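Local coordinates for type I site-specific restriction-modification system, R (Restriction) subunit (Vibrio vulnificus, PDB 3H1T), which is a fragment of a putative type I restriction subunit that probably binds DNA and hydrolyses ATP to drive DNA translocation and cleavage, at residues His470-Ala475 / Ser498-Leu503; Ala76-Lys81 / Ala89-Lys94; Trp227-Asp232 / Phe329-Gln334. One frame throughout, in Å; residues are numbered along the deposited sequence.

In the fold
The three contacts sample three sheets of one chain, their centres 37 to 50 Å apart, and none touches another. Contact 2 pairs neighbouring strands of a hairpin in the N-terminal mixed sheet; it is buried, yet it ends in two acidic side chains and bound water. Contact 1 is also largely buried and joins parallel strands at the edge of the sheet of the C-terminal helicase domain, where backbone bonds, a cis-proline and aromatic packing share the work. Contact 3, at one end of the parallel sheet of the other helicase domain, is more open: a loop meets the start of a strand through an arginine and two aromatic rings, without strand pairing.

Contact 1: residues His470-Ala475 / Ser498-Leu503; sequences HPDYVA and STPVIL
The imidazole of His-470 carries the methyl CG2 of Thr-499 over one face, a CH-pi contact 4.2 Å from CG2 to the ring centroid, and the ring of Phe-439 meets it steeply inclined. Val-501 CB makes an off-centre CH-pi contact with the phenol of Tyr-473, and Val-501 CG2 comes to 3.4 Å from Tyr-473 CE1, while Ile-502 CG1 nears CE2. With CG anti to the backbone N (chi1 -176°), the tyrosine ring swings back to 498-503 although its CB points away; its hydroxyl is hydrogen-bonded to the carbonyl of Arg-438. The third flat group, the Asp-472 carboxylate, accepts a hydrogen bond from Thr-499 OG1 to OD1 at 3.0 Å, on the syn side but 31° out of plane.

Beyond these groups the chains become parallel strands 474-476 and 502-505, linked through helix 482-493 as a beta-alpha-beta unit of the RecA-like C-terminal helicase domain, with 474-476 outermost in the sheet. Tyr-473 O grips both incoming amides, Ile-502 N at 3.1 Å, nearly in line with the carbonyl, and Val-501 N at 2.8 Å, tilted from its plane. Ala-475 N then donates to Ile-502 O at 2.9 Å. Val-474 CG1 packs 3.8 Å from Ile-502 CB on the face covered by helix 449-462. On the opposite face, covered by helix 482-493, Ala-475 CB sits against Leu-503 CD2 and CG of Pro-500, a residue preceded by a cis peptide bond.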
ATOM      1  N   HIS A 470     -28.283 -19.970  -9.284  1.00 40.70           N
ATOM      2  CA  HIS A 470     -27.501 -19.569  -8.122  1.00 37.89           C
ATOM      3  C   HIS A 470     -28.347 -18.579  -7.301  1.00 37.97           C
ATOM      4  O   HIS A 470     -28.345 -17.384  -7.574  1.00 39.25           O
ATOM      5  CB  HIS A 470     -26.220 -18.863  -8.579  1.00 43.49           C
ATOM      6  CG  HIS A 470     -25.359 -19.682  -9.491  1.00 43.63           C
ATOM      7  ND1 HIS A 470     -24.519 -20.674  -9.031  1.00 44.10           N
ATOM      8  CD2 HIS A 470     -25.214 -19.660 -10.838  1.00 44.41           C
ATOM      9  CE1 HIS A 470     -23.890 -21.225 -10.056  1.00 43.94           C
ATOM     10  NE2 HIS A 470     -24.294 -20.628 -11.162  1.00 45.52           N
ATOM     11  N   PRO A 471     -29.080 -19.062  -6.287  1.00 35.57           N
ATOM     12  CA  PRO A 471     -29.921 -18.186  -5.464  1.00 32.91           C
ATOM     13  C   PRO A 471     -29.197 -16.994  -4.848  1.00 32.68           C
ATOM     14  O   PRO A 471     -29.818 -15.984  -4.529  1.00 31.64           O
ATOM     15  CB  PRO A 471     -30.466 -19.141  -4.403  1.00 29.60           C
ATOM     16  CG  PRO A 471     -30.568 -20.414  -5.177  1.00 30.30           C
ATOM     17  CD  PRO A 471     -29.221 -20.453  -5.842  1.00 30.54           C
ATOM     18  N   ASP A 472     -27.881 -17.096  -4.694  1.00 31.56           N
ATOM     19  CA  ASP A 472     -27.138 -16.004  -4.084  1.00 29.60           C
ATOM     20  C   ASP A 472     -26.278 -15.229  -5.067  1.00 29.41           C
ATOM     21  O   ASP A 472     -25.186 -14.771  -4.716  1.00 30.32           O
ATOM     22  CB  ASP A 472     -26.270 -16.540  -2.946  1.00 33.98           C
ATOM     23  CG  ASP A 472     -25.151 -17.442  -3.438  1.00 35.40           C
ATOM     24  OD1 ASP A 472     -25.329 -18.110  -4.481  1.00 35.95           O
ATOM     25  OD2 ASP A 472     -24.100 -17.496  -2.772  1.00 37.81           O
ATOM     26  N   TYR A 473     -26.772 -15.099  -6.297  1.00 23.51           N
ATOM     27  CA  TYR A 473     -26.074 -14.368  -7.350  1.00 23.71           C
ATOM     28  C   TYR A 473     -25.800 -12.934  -6.885  1.00 25.47           C
ATOM     29  O   TYR A 473     -24.708 -12.401  -7.071  1.00 22.38           O
ATOM     30  CB  TYR A 473     -26.929 -14.339  -8.612  1.00 27.44           C
ATOM     31  CG  TYR A 473     -26.231 -13.689  -9.777  1.00 28.27           C
ATOM     32  CD1 TYR A 473     -25.160 -14.321 -10.418  1.00 29.33           C
ATOM     33  CD2 TYR A 473     -26.627 -12.432 -10.228  1.00 27.24           C
ATOM     34  CE1 TYR A 473     -24.494 -13.707 -11.482  1.00 30.71           C
ATOM     35  CE2 TYR A 473     -25.980 -11.817 -11.290  1.00 29.86           C
ATOM     36  CZ  TYR A 473     -24.915 -12.450 -11.912  1.00 30.12           C
ATOM     37  OH  TYR A 473     -24.302 -11.813 -12.967  1.00 31.42           O
ATOM     38  N   VAL A 474     -26.824 -12.301  -6.317  1.00 31.58           N
ATOM     39  CA  VAL A 474     -26.669 -10.960  -5.783  1.00 31.56           C
ATOM     40  C   VAL A 474     -26.953 -11.111  -4.309  1.00 31.02           C
ATOM     41  O   VAL A 474     -27.776 -11.932  -3.908  1.00 30.61           O
ATOM     42  CB  VAL A 474     -27.693  -9.946  -6.300  1.00 28.26           C
ATOM     43  CG1 VAL A 474     -27.224  -8.553  -5.899  1.00 29.29           C
ATOM     44  CG2 VAL A 474     -27.872 -10.054  -7.799  1.00 29.65           C
ATOM     45  N   ALA A 475     -26.269 -10.333  -3.491  1.00 29.26           N
ATOM     46  CA  ALA A 475     -26.497 -10.417  -2.071  1.00 27.63           C
ATOM     47  C   ALA A 475     -26.172  -9.074  -1.472  1.00 26.17           C
ATOM     48  O   ALA A 475     -25.307  -8.348  -1.960  1.00 25.85           O
ATOM     49  CB  ALA A 475     -25.620 -11.502  -1.457  1.00 28.26           C
ATOM     50  N   SER A 498     -17.777 -19.095  -7.076  1.00 33.56           N
ATOM     51  CA  SER A 498     -18.316 -18.292  -8.177  1.00 33.75           C
ATOM     52  C   SER A 498     -19.418 -17.313  -7.773  1.00 32.66           C
ATOM     53  O   SER A 498     -19.705 -16.363  -8.503  1.00 30.72           O
ATOM     54  CB  SER A 498     -18.809 -19.193  -9.331  1.00 47.44           C
ATOM     55  OG  SER A 498     -19.883 -20.026  -8.936  1.00 51.68           O
ATOM     56  N   THR A 499     -20.040 -17.535  -6.617  1.00 30.68           N
ATOM     57  CA  THR A 499     -21.089 -16.634  -6.147  1.00 31.85           C
ATOM     58  C   THR A 499     -21.012 -16.435  -4.629  1.00 30.00           C
ATOM     59  O   THR A 499     -20.447 -17.264  -3.918  1.00 32.22           O
ATOM     60  CB  THR A 499     -22.495 -17.159  -6.504  1.00 43.98           C
ATOM     61  OG1 THR A 499     -22.716 -18.411  -5.847  1.00 47.35           O
ATOM     62  CG2 THR A 499     -22.643 -17.355  -7.995  1.00 46.01           C
ATOM     63  N   PRO A 500     -21.574 -15.322  -4.118  1.00 27.64           N
ATOM     64  CA  PRO A 500     -22.261 -14.240  -4.835  1.00 25.39           C
ATOM     65  C   PRO A 500     -21.362 -13.576  -5.862  1.00 25.40           C
ATOM     66  O   PRO A 500     -20.135 -13.581  -5.732  1.00 27.43           O
ATOM     67  CB  PRO A 500     -22.631 -13.262  -3.719  1.00 23.81           C
ATOM     68  CG  PRO A 500     -22.730 -14.134  -2.508  1.00 24.42           C
ATOM     69  CD  PRO A 500     -21.512 -15.007  -2.681  1.00 24.93           C
ATOM     70  N   VAL A 501     -21.960 -13.005  -6.893  1.00 23.62           N
ATOM     71  CA  VAL A 501     -21.180 -12.317  -7.890  1.00 23.08           C
ATOM     72  C   VAL A 501     -21.235 -10.821  -7.565  1.00 23.89           C
ATOM     73  O   VAL A 501     -20.231 -10.121  -7.635  1.00 24.37           O
ATOM     74  CB  VAL A 501     -21.737 -12.596  -9.292  1.00 23.01           C
ATOM     75  CG1 VAL A 501     -20.926 -11.853 -10.330  1.00 22.02           C
ATOM     76  CG2 VAL A 501     -21.699 -14.080  -9.560  1.00 21.25           C
ATOM     77  N   ILE A 502     -22.415 -10.360  -7.157  1.00 30.21           N
ATOM     78  CA  ILE A 502     -22.652  -8.966  -6.820  1.00 28.56           C
ATOM     79  C   ILE A 502     -23.026  -8.766  -5.367  1.00 30.16           C
ATOM     80  O   ILE A 502     -23.948  -9.406  -4.874  1.00 32.84           O
ATOM     81  CB  ILE A 502     -23.860  -8.367  -7.578  1.00 24.93           C
ATOM     82  CG1 ILE A 502     -23.963  -8.941  -8.995  1.00 21.76           C
ATOM     83  CG2 ILE A 502     -23.748  -6.856  -7.567  1.00 24.80           C
ATOM     84  CD1 ILE A 502     -22.882  -8.531  -9.872  1.00 23.78           C
ATOM     85  N   LEU A 503     -22.330  -7.872  -4.683  1.00 27.67           N
ATOM     86  CA  LEU A 503     -22.663  -7.555  -3.306  1.00 26.36           C
ATOM     87  C   LEU A 503     -23.094  -6.091  -3.308  1.00 27.49           C
ATOM     88  O   LEU A 503     -22.466  -5.259  -3.966  1.00 26.65           O
ATOM     89  CB  LEU A 503     -21.454  -7.695  -2.371  1.00 29.24           C
ATOM     90  CG  LEU A 503     -20.815  -9.036  -1.987  1.00 30.46           C
ATOM     91  CD1 LEU A 503     -19.739  -8.778  -0.922  1.00 28.01           C
ATOM     92  CD2 LEU A 503     -21.872  -9.974  -1.442  1.00 26.88           C
TER

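Contact 2: residues Ala76-Lys81 / Ala89-Lys94; sequences ADYLLK and AVVEAK
Asp-77 and Glu-92 bring their carboxylates together at an oblique crossing, with OD2 of Asp-77 3.0 Å from OE2 of Glu-92 and the two planes 39° apart; two acceptor oxygens meet here, with no hydrogen bond between them. The backbone holds one aspartate oxygen: Ala-93 N donates to Asp-77 OD2 at 2.7 Å, reaching the anti side 20° out of the carboxylate plane. A water ties the Asp-77 backbone to the glutamate: it accepts from Asp-77 N at 2.8 Å and donates to Glu-92 OE2 at 2.7 Å and to Val-91 O.

Strands 75-81 and 86-93 form a beta hairpin within the N-terminal mixed sheet. An aspartate facing a Glu-x-Lys triplet, here Glu-92 to Lys-94, is consistent with the PD-(D/E)xK nuclease signature expected in type I restriction subunits, whose acids hold magnesium in relatives; no metal forms part of this contact.

Away from the acids the side chains meet on two faces. Tyr-78 and Val-91 pack at a slant, CB to CB at 3.9 Å, and the tyrosine presents its ring edge to Ala-93 CB; its hydroxyl is hydrogen-bonded to Thr-35 on helix 26-40, which covers this face. Farther along the same face Leu-80 rests CD1 3.9 Å from Ala-89 CB and also reaches Val-91 CG2. On the reverse, chi1 of 69° puts Val-90 CG1 between the backbone N and the carbonyl carbon and leaves CG2 anti to N, 3.7 Å from Ala-76 CB. Leu-80 N and Ala-89 O, 2.9 Å apart, form a nearly straight bond, returned by Ala-89 N to Leu-80 O.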
ATOM      1  N   ALA A  76      18.300  -2.942 -10.877  1.00 26.54           N
ATOM      2  CA  ALA A  76      19.488  -2.123 -10.701  1.00 25.27           C
ATOM      3  C   ALA A  76      20.707  -3.016 -10.959  1.00 24.75           C
ATOM      4  O   ALA A  76      20.716  -4.173 -10.547  1.00 24.42           O
ATOM      5  CB  ALA A  76      19.536  -1.554  -9.281  1.00 17.19           C
ATOM      6  N   ASP A  77      21.718  -2.496 -11.647  1.00 25.94           N
ATOM      7  CA  ASP A  77      22.906  -3.296 -11.937  1.00 27.46           C
ATOM      8  C   ASP A  77      23.470  -3.942 -10.675  1.00 27.76           C
ATOM      9  O   ASP A  77      23.714  -5.145 -10.654  1.00 29.31           O
ATOM     10  CB  ASP A  77      23.976  -2.454 -12.623  1.00 30.47           C
ATOM     11  CG  ASP A  77      23.550  -1.993 -13.993  1.00 34.27           C
ATOM     12  OD1 ASP A  77      22.798  -2.739 -14.649  1.00 36.71           O
ATOM     13  OD2 ASP A  77      23.971  -0.903 -14.422  1.00 35.99           O
ATOM     14  N   TYR A  78      23.675  -3.149  -9.628  1.00 26.22           N
ATOM     15  CA  TYR A  78      24.180  -3.668  -8.372  1.00 25.27           C
ATOM     16  C   TYR A  78      23.505  -2.990  -7.205  1.00 25.20           C
ATOM     17  O   TYR A  78      23.193  -1.808  -7.250  1.00 24.90           O
ATOM     18  CB  TYR A  78      25.682  -3.451  -8.202  1.00 27.42           C
ATOM     19  CG  TYR A  78      26.585  -4.118  -9.210  1.00 27.45           C
ATOM     20  CD1 TYR A  78      26.907  -3.487 -10.414  1.00 27.35           C
ATOM     21  CD2 TYR A  78      27.207  -5.323  -8.912  1.00 25.84           C
ATOM     22  CE1 TYR A  78      27.831  -4.032 -11.286  1.00 23.94           C
ATOM     23  CE2 TYR A  78      28.140  -5.876  -9.781  1.00 27.72           C
ATOM     24  CZ  TYR A  78      28.450  -5.214 -10.969  1.00 25.14           C
ATOM     25  OH  TYR A  78      29.408  -5.686 -11.837  1.00 25.87           O
ATOM     26  N   LEU A  79      23.297  -3.762  -6.148  1.00 29.28           N
ATOM     27  CA  LEU A  79      22.702  -3.265  -4.936  1.00 28.58           C
ATOM     28  C   LEU A  79      23.760  -3.640  -3.913  1.00 29.84           C
ATOM     29  O   LEU A  79      24.201  -4.786  -3.866  1.00 31.27           O
ATOM     30  CB  LEU A  79      21.380  -3.982  -4.665  1.00 25.36           C
ATOM     31  CG  LEU A  79      20.303  -3.433  -3.710  1.00 25.44           C
ATOM     32  CD1 LEU A  79      20.162  -4.367  -2.532  1.00 20.55           C
ATOM     33  CD2 LEU A  79      20.629  -2.023  -3.257  1.00 23.60           C
ATOM     34  N   LEU A  80      24.196  -2.679  -3.109  1.00 24.78           N
ATOM     35  CA  LEU A  80      25.216  -2.959  -2.113  1.00 24.54           C
ATOM     36  C   LEU A  80      24.539  -3.016  -0.764  1.00 25.14           C
ATOM     37  O   LEU A  80      24.004  -2.023  -0.301  1.00 25.73           O
ATOM     38  CB  LEU A  80      26.281  -1.870  -2.141  1.00 21.02           C
ATOM     39  CG  LEU A  80      26.900  -1.649  -3.523  1.00 22.03           C
ATOM     40  CD1 LEU A  80      27.967  -0.589  -3.409  1.00 22.73           C
ATOM     41  CD2 LEU A  80      27.509  -2.923  -4.066  1.00 23.79           C
ATOM     42  N   LYS A  81      24.548  -4.187  -0.137  1.00 27.47           N
ATOM     43  CA  LYS A  81      23.908  -4.342   1.158  1.00 28.16           C
ATOM     44  C   LYS A  81      24.934  -4.337   2.272  1.00 28.76           C
ATOM     45  O   LYS A  81      25.913  -5.083   2.229  1.00 29.33           O
ATOM     46  CB  LYS A  81      23.075  -5.640   1.195  1.00 32.31           C
ATOM     47  CG  LYS A  81      22.015  -5.710   0.097  1.00 32.92           C
ATOM     48  CD  LYS A  81      20.849  -6.628   0.435  1.00 36.47           C
ATOM     49  CE  LYS A  81      21.200  -8.094   0.356  1.00 40.81           C
ATOM     50  NZ  LYS A  81      19.960  -8.895   0.162  1.00 42.39           N
ATOM     51  N   ALA A  89      23.559   1.094  -0.765  1.00 19.54           N
ATOM     52  CA  ALA A  89      23.959   1.839  -1.967  1.00 18.16           C
ATOM     53  C   ALA A  89      23.555   1.158  -3.273  1.00 19.92           C
ATOM     54  O   ALA A  89      23.137   0.002  -3.292  1.00 19.67           O
ATOM     55  CB  ALA A  89      25.477   2.096  -1.968  1.00 17.57           C
ATOM     56  N   VAL A  90      23.698   1.879  -4.375  1.00 22.75           N
ATOM     57  CA  VAL A  90      23.338   1.315  -5.665  1.00 23.78           C
ATOM     58  C   VAL A  90      24.309   1.761  -6.759  1.00 25.06           C
ATOM     59  O   VAL A  90      24.851   2.866  -6.706  1.00 24.14           O
ATOM     60  CB  VAL A  90      21.862   1.694  -6.013  1.00 25.66           C
ATOM     61  CG1 VAL A  90      21.738   3.186  -6.295  1.00 23.82           C
ATOM     62  CG2 VAL A  90      21.373   0.844  -7.167  1.00 23.99           C
ATOM     63  N   VAL A  91      24.537   0.893  -7.738  1.00 22.79           N
ATOM     64  CA  VAL A  91      25.473   1.195  -8.809  1.00 23.24           C
ATOM     65  C   VAL A  91      24.911   1.039 -10.219  1.00 24.82           C
ATOM     66  O   VAL A  91      24.220   0.073 -10.525  1.00 24.73           O
ATOM     67  CB  VAL A  91      26.723   0.267  -8.724  1.00 24.86           C
ATOM     68  CG1 VAL A  91      27.769   0.684  -9.765  1.00 24.02           C
ATOM     69  CG2 VAL A  91      27.308   0.323  -7.330  1.00 24.91           C
ATOM     70  N   GLU A  92      25.223   1.989 -11.084  1.00 30.26           N
ATOM     71  CA  GLU A  92      24.803   1.913 -12.473  1.00 33.02           C
ATOM     72  C   GLU A  92      26.097   1.676 -13.253  1.00 34.34           C
ATOM     73  O   GLU A  92      27.012   2.494 -13.203  1.00 35.45           O
ATOM     74  CB  GLU A  92      24.140   3.222 -12.925  1.00 36.80           C
ATOM     75  CG  GLU A  92      22.689   3.117 -13.408  1.00 40.89           C
ATOM     76  CD  GLU A  92      22.477   2.146 -14.569  1.00 41.84           C
ATOM     77  OE1 GLU A  92      22.990   2.397 -15.681  1.00 41.59           O
ATOM     78  OE2 GLU A  92      21.782   1.128 -14.359  1.00 42.67           O
ATOM     79  N   ALA A  93      26.190   0.560 -13.957  1.00 37.21           N
ATOM     80  CA  ALA A  93      27.401   0.279 -14.709  1.00 38.80           C
ATOM     81  C   ALA A  93      27.159   0.589 -16.171  1.00 38.62           C
ATOM     82  O   ALA A  93      26.020   0.600 -16.632  1.00 39.77           O
ATOM     83  CB  ALA A  93      27.810  -1.189 -14.533  1.00 37.73           C
ATOM     84  N   LYS A  94      28.229   0.881 -16.889  1.00 33.72           N
ATOM     85  CA  LYS A  94      28.138   1.185 -18.297  1.00 33.53           C
ATOM     86  C   LYS A  94      29.382   0.594 -18.933  1.00 33.85           C
ATOM     87  O   LYS A  94      30.352   0.293 -18.242  1.00 33.80           O
ATOM     88  CB  LYS A  94      28.083   2.700 -18.519  1.00 46.00           C
ATOM     89  CG  LYS A  94      26.716   3.313 -18.223  1.00 48.47           C
ATOM     90  CD  LYS A  94      25.674   2.898 -19.272  1.00 50.93           C
ATOM     91  CE  LYS A  94      24.224   3.161 -18.825  1.00 50.53           C
ATOM     92  NZ  LYS A  94      23.878   4.595 -18.611  1.00 50.04           N
TER
HETATM   93  O   HOH W   1      21.692   0.258 -11.804  1.00 34.34           O
HETATM   94  O   HOH W   2      20.153  -0.596 -15.136  1.00 45.79           O

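Contact 3: residues Trp227-Asp232 / Phe329-Gln334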
ATOM      1  N   TRP A 227      15.007  -3.148  22.570  1.00 44.63           N
ATOM      2  CA  TRP A 227      14.921  -1.689  22.548  1.00 42.93           C
ATOM      3  C   TRP A 227      13.767  -1.233  23.434  1.00 43.50           C
ATOM      4  O   TRP A 227      12.780  -1.954  23.608  1.00 43.92           O
ATOM      5  CB  TRP A 227      14.660  -1.155  21.123  1.00 37.68           C
ATOM      6  CG  TRP A 227      14.094   0.266  21.126  1.00 34.03           C
ATOM      7  CD1 TRP A 227      14.805   1.435  21.200  1.00 33.87           C
ATOM      8  CD2 TRP A 227      12.710   0.635  21.260  1.00 32.89           C
ATOM      9  NE1 TRP A 227      13.953   2.502  21.387  1.00 33.72           N
ATOM     10  CE2 TRP A 227      12.663   2.039  21.431  1.00 31.37           C
ATOM     11  CE3 TRP A 227      11.505  -0.088  21.262  1.00 31.69           C
ATOM     12  CZ2 TRP A 227      11.466   2.732  21.611  1.00 30.50           C
ATOM     13  CZ3 TRP A 227      10.313   0.603  21.439  1.00 29.95           C
ATOM     14  CH2 TRP A 227      10.306   2.002  21.613  1.00 31.42           C
ATOM     15  N   ASN A 228      13.876  -0.030  23.984  1.00 35.89           N
ATOM     16  CA  ASN A 228      12.799   0.513  24.789  1.00 38.20           C
ATOM     17  C   ASN A 228      13.064   1.952  25.193  1.00 38.92           C
ATOM     18  O   ASN A 228      14.178   2.456  25.044  1.00 38.06           O
ATOM     19  CB  ASN A 228      12.509  -0.367  26.023  1.00 67.85           C
ATOM     20  CG  ASN A 228      13.629  -0.359  27.057  1.00 71.10           C
ATOM     21  OD1 ASN A 228      13.360  -0.299  28.259  1.00 74.00           O
ATOM     22  ND2 ASN A 228      14.887  -0.448  26.601  1.00 73.99           N
ATOM     23  N   ARG A 229      12.017   2.618  25.668  1.00 56.81           N
ATOM     24  CA  ARG A 229      12.078   4.014  26.093  1.00 59.27           C
ATOM     25  C   ARG A 229      13.122   4.368  27.161  1.00 61.78           C
ATOM     26  O   ARG A 229      13.784   5.418  27.080  1.00 61.44           O
ATOM     27  CB  ARG A 229      10.718   4.447  26.628  1.00 70.43           C
ATOM     28  CG  ARG A 229       9.606   4.554  25.608  1.00 71.63           C
ATOM     29  CD  ARG A 229       8.787   5.781  25.961  1.00 74.30           C
ATOM     30  NE  ARG A 229       8.512   5.818  27.394  1.00 79.29           N
ATOM     31  CZ  ARG A 229       7.359   5.450  27.944  1.00 82.27           C
ATOM     32  NH1 ARG A 229       6.364   5.024  27.174  1.00 83.45           N
ATOM     33  NH2 ARG A 229       7.207   5.496  29.264  1.00 85.10           N
ATOM     34  N   THR A 230      13.260   3.513  28.170  1.00 66.64           N
ATOM     35  CA  THR A 230      14.194   3.783  29.259  1.00 67.58           C
ATOM     36  C   THR A 230      15.639   3.375  28.981  1.00 67.94           C
ATOM     37  O   THR A 230      16.578   3.969  29.524  1.00 69.12           O
ATOM     38  CB  THR A 230      13.707   3.112  30.547  1.00 65.59           C
ATOM     39  OG1 THR A 230      13.633   1.688  30.356  1.00 65.96           O
ATOM     40  CG2 THR A 230      12.328   3.639  30.905  1.00 64.67           C
ATOM     41  N   GLY A 231      15.812   2.344  28.162  1.00 63.27           N
ATOM     42  CA  GLY A 231      17.153   1.917  27.801  1.00 63.97           C
ATOM     43  C   GLY A 231      17.834   0.874  28.667  1.00 64.47           C
ATOM     44  O   GLY A 231      19.064   0.816  28.733  1.00 64.55           O
ATOM     45  N   ASP A 232      17.056   0.048  29.350  1.00 65.62           N
ATOM     46  CA  ASP A 232      17.652  -1.018  30.130  1.00 67.15           C
ATOM     47  C   ASP A 232      17.588  -2.255  29.238  1.00 69.07           C
ATOM     48  O   ASP A 232      17.509  -2.145  28.006  1.00 68.91           O
ATOM     49  CB  ASP A 232      16.876  -1.250  31.425  1.00 76.07           C
ATOM     50  CG  ASP A 232      15.562  -0.503  31.454  1.00 77.26           C
ATOM     51  OD1 ASP A 232      15.586   0.735  31.632  1.00 78.91           O
ATOM     52  OD2 ASP A 232      14.502  -1.150  31.289  1.00 77.75           O
ATOM     53  N   PHE A 329      -1.624   7.952  26.363  1.00 58.90           N
ATOM     54  CA  PHE A 329      -0.426   7.147  26.331  1.00 59.02           C
ATOM     55  C   PHE A 329       0.856   7.817  25.892  1.00 58.81           C
ATOM     56  O   PHE A 329       1.690   7.197  25.245  1.00 59.28           O
ATOM     57  CB  PHE A 329      -0.667   5.878  25.516  1.00 49.90           C
ATOM     58  CG  PHE A 329      -1.337   4.785  26.293  1.00 48.42           C
ATOM     59  CD1 PHE A 329      -0.800   4.367  27.513  1.00 47.71           C
ATOM     60  CD2 PHE A 329      -2.475   4.147  25.799  1.00 46.79           C
ATOM     61  CE1 PHE A 329      -1.375   3.334  28.231  1.00 46.96           C
ATOM     62  CE2 PHE A 329      -3.059   3.112  26.513  1.00 47.21           C
ATOM     63  CZ  PHE A 329      -2.510   2.705  27.729  1.00 46.65           C
ATOM     64  N   GLU A 330       0.995   9.101  26.191  1.00 67.59           N
ATOM     65  CA  GLU A 330       2.254   9.778  25.920  1.00 67.58           C
ATOM     66  C   GLU A 330       2.944   9.299  27.201  1.00 68.86           C
ATOM     67  O   GLU A 330       2.266   9.030  28.192  1.00 69.51           O
ATOM     68  CB  GLU A 330       2.102  11.305  25.973  1.00 75.85           C
ATOM     69  CG  GLU A 330       3.440  12.041  26.075  1.00 77.87           C
ATOM     70  CD  GLU A 330       3.294  13.553  25.931  1.00 78.54           C
ATOM     71  OE1 GLU A 330       2.269  14.017  25.380  1.00 80.80           O
ATOM     72  OE2 GLU A 330       4.215  14.280  26.363  1.00 80.74           O
ATOM     73  N   PRO A 331       4.277   9.167  27.210  1.00 75.76           N
ATOM     74  CA  PRO A 331       5.256   9.444  26.159  1.00 75.23           C
ATOM     75  C   PRO A 331       5.606   8.190  25.359  1.00 72.91           C
ATOM     76  O   PRO A 331       6.764   8.006  24.968  1.00 74.81           O
ATOM     77  CB  PRO A 331       6.480   9.961  26.935  1.00 62.90           C
ATOM     78  CG  PRO A 331       6.082   9.843  28.456  1.00 62.43           C
ATOM     79  CD  PRO A 331       4.963   8.851  28.469  1.00 62.42           C
ATOM     80  N   ALA A 332       4.638   7.315  25.120  1.00 55.11           N
ATOM     81  CA  ALA A 332       4.947   6.115  24.346  1.00 50.94           C
ATOM     82  C   ALA A 332       5.181   6.556  22.908  1.00 48.15           C
ATOM     83  O   ALA A 332       4.449   7.408  22.391  1.00 48.14           O
ATOM     84  CB  ALA A 332       3.787   5.118  24.417  1.00 40.08           C
ATOM     85  N   PHE A 333       6.214   6.008  22.269  1.00 35.51           N
ATOM     86  CA  PHE A 333       6.485   6.369  20.879  1.00 31.64           C
ATOM     87  C   PHE A 333       5.248   5.958  20.101  1.00 30.68           C
ATOM     88  O   PHE A 333       4.650   4.916  20.386  1.00 28.87           O
ATOM     89  CB  PHE A 333       7.702   5.631  20.315  1.00 31.90           C
ATOM     90  CG  PHE A 333       9.019   6.293  20.620  1.00 34.11           C
ATOM     91  CD1 PHE A 333       9.642   6.105  21.851  1.00 33.56           C
ATOM     92  CD2 PHE A 333       9.649   7.095  19.668  1.00 35.33           C
ATOM     93  CE1 PHE A 333      10.876   6.694  22.140  1.00 35.34           C
ATOM     94  CE2 PHE A 333      10.900   7.705  19.943  1.00 36.90           C
ATOM     95  CZ  PHE A 333      11.512   7.499  21.184  1.00 37.73           C
ATOM     96  N   GLN A 334       4.864   6.768  19.121  1.00 37.44           N
ATOM     97  CA  GLN A 334       3.675   6.477  18.333  1.00 38.25           C
ATOM     98  C   GLN A 334       3.884   6.508  16.822  1.00 38.90           C
ATOM     99  O   GLN A 334       4.331   7.521  16.275  1.00 39.23           O
ATOM    100  CB  GLN A 334       2.570   7.465  18.727  1.00 39.71           C
ATOM    101  CG  GLN A 334       2.093   7.307  20.171  1.00 39.92           C
ATOM    102  CD  GLN A 334       1.205   8.441  20.624  1.00 39.46           C
ATOM    103  OE1 GLN A 334       0.496   9.050  19.818  1.00 41.28           O
ATOM    104  NE2 GLN A 334       1.222   8.730  21.925  1.00 40.45           N
TER
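Pro-331 meets the guanidinium of Arg-229 with CD, which lies over one face, offset toward the rim, and 4.1 Å from Arg-229 NH2. Its carbonyl O lies 3.2 Å from Arg-229 CD, and the two side chains cross at about a right angle. A cis peptide precedes this proline, and the turn there is closed by Ala-332 N donating to Phe-329 O at 3.0 Å.

At the next residue Arg-229 NH1 comes to 3.3 Å from Ala-332 CA and 3.8 Å from Ala-332 CB. Bends at chi2 and chi3 (-141° and -46°) carry the guanidinium across Pro-331 to Ala-332, so that several arginine atoms, from CD to NH1, meet successive backbone and side-chain atoms of these two residues.

Here the chain enters strand 333-338, which lies between 305-308 and 200-205 in the parallel sheet of the RecA-like N-terminal helicase domain. The contact sits at the end where these strands begin, whereas in P-loop folds the nucleotide-binding loops follow the strands at the other end.

Phe-333 opens the strand with its ring edge near Arg-229 CG, 4.1 Å from CD1, as the two side chains run alongside with opposite headings. In an offset edge-to-face pair, the edge of Trp-227 is turned toward the face of Phe-333: centroids stand 5.7 Å apart, planes are at 77°, and Trp-227 CZ2 lies 3.8 Å from Phe-333 CD1. Val-194 of helix 181-195 touches both aromatic side chains, while Asp-304 OD2 holds the loop by accepting a hydrogen bond from Arg-229 N.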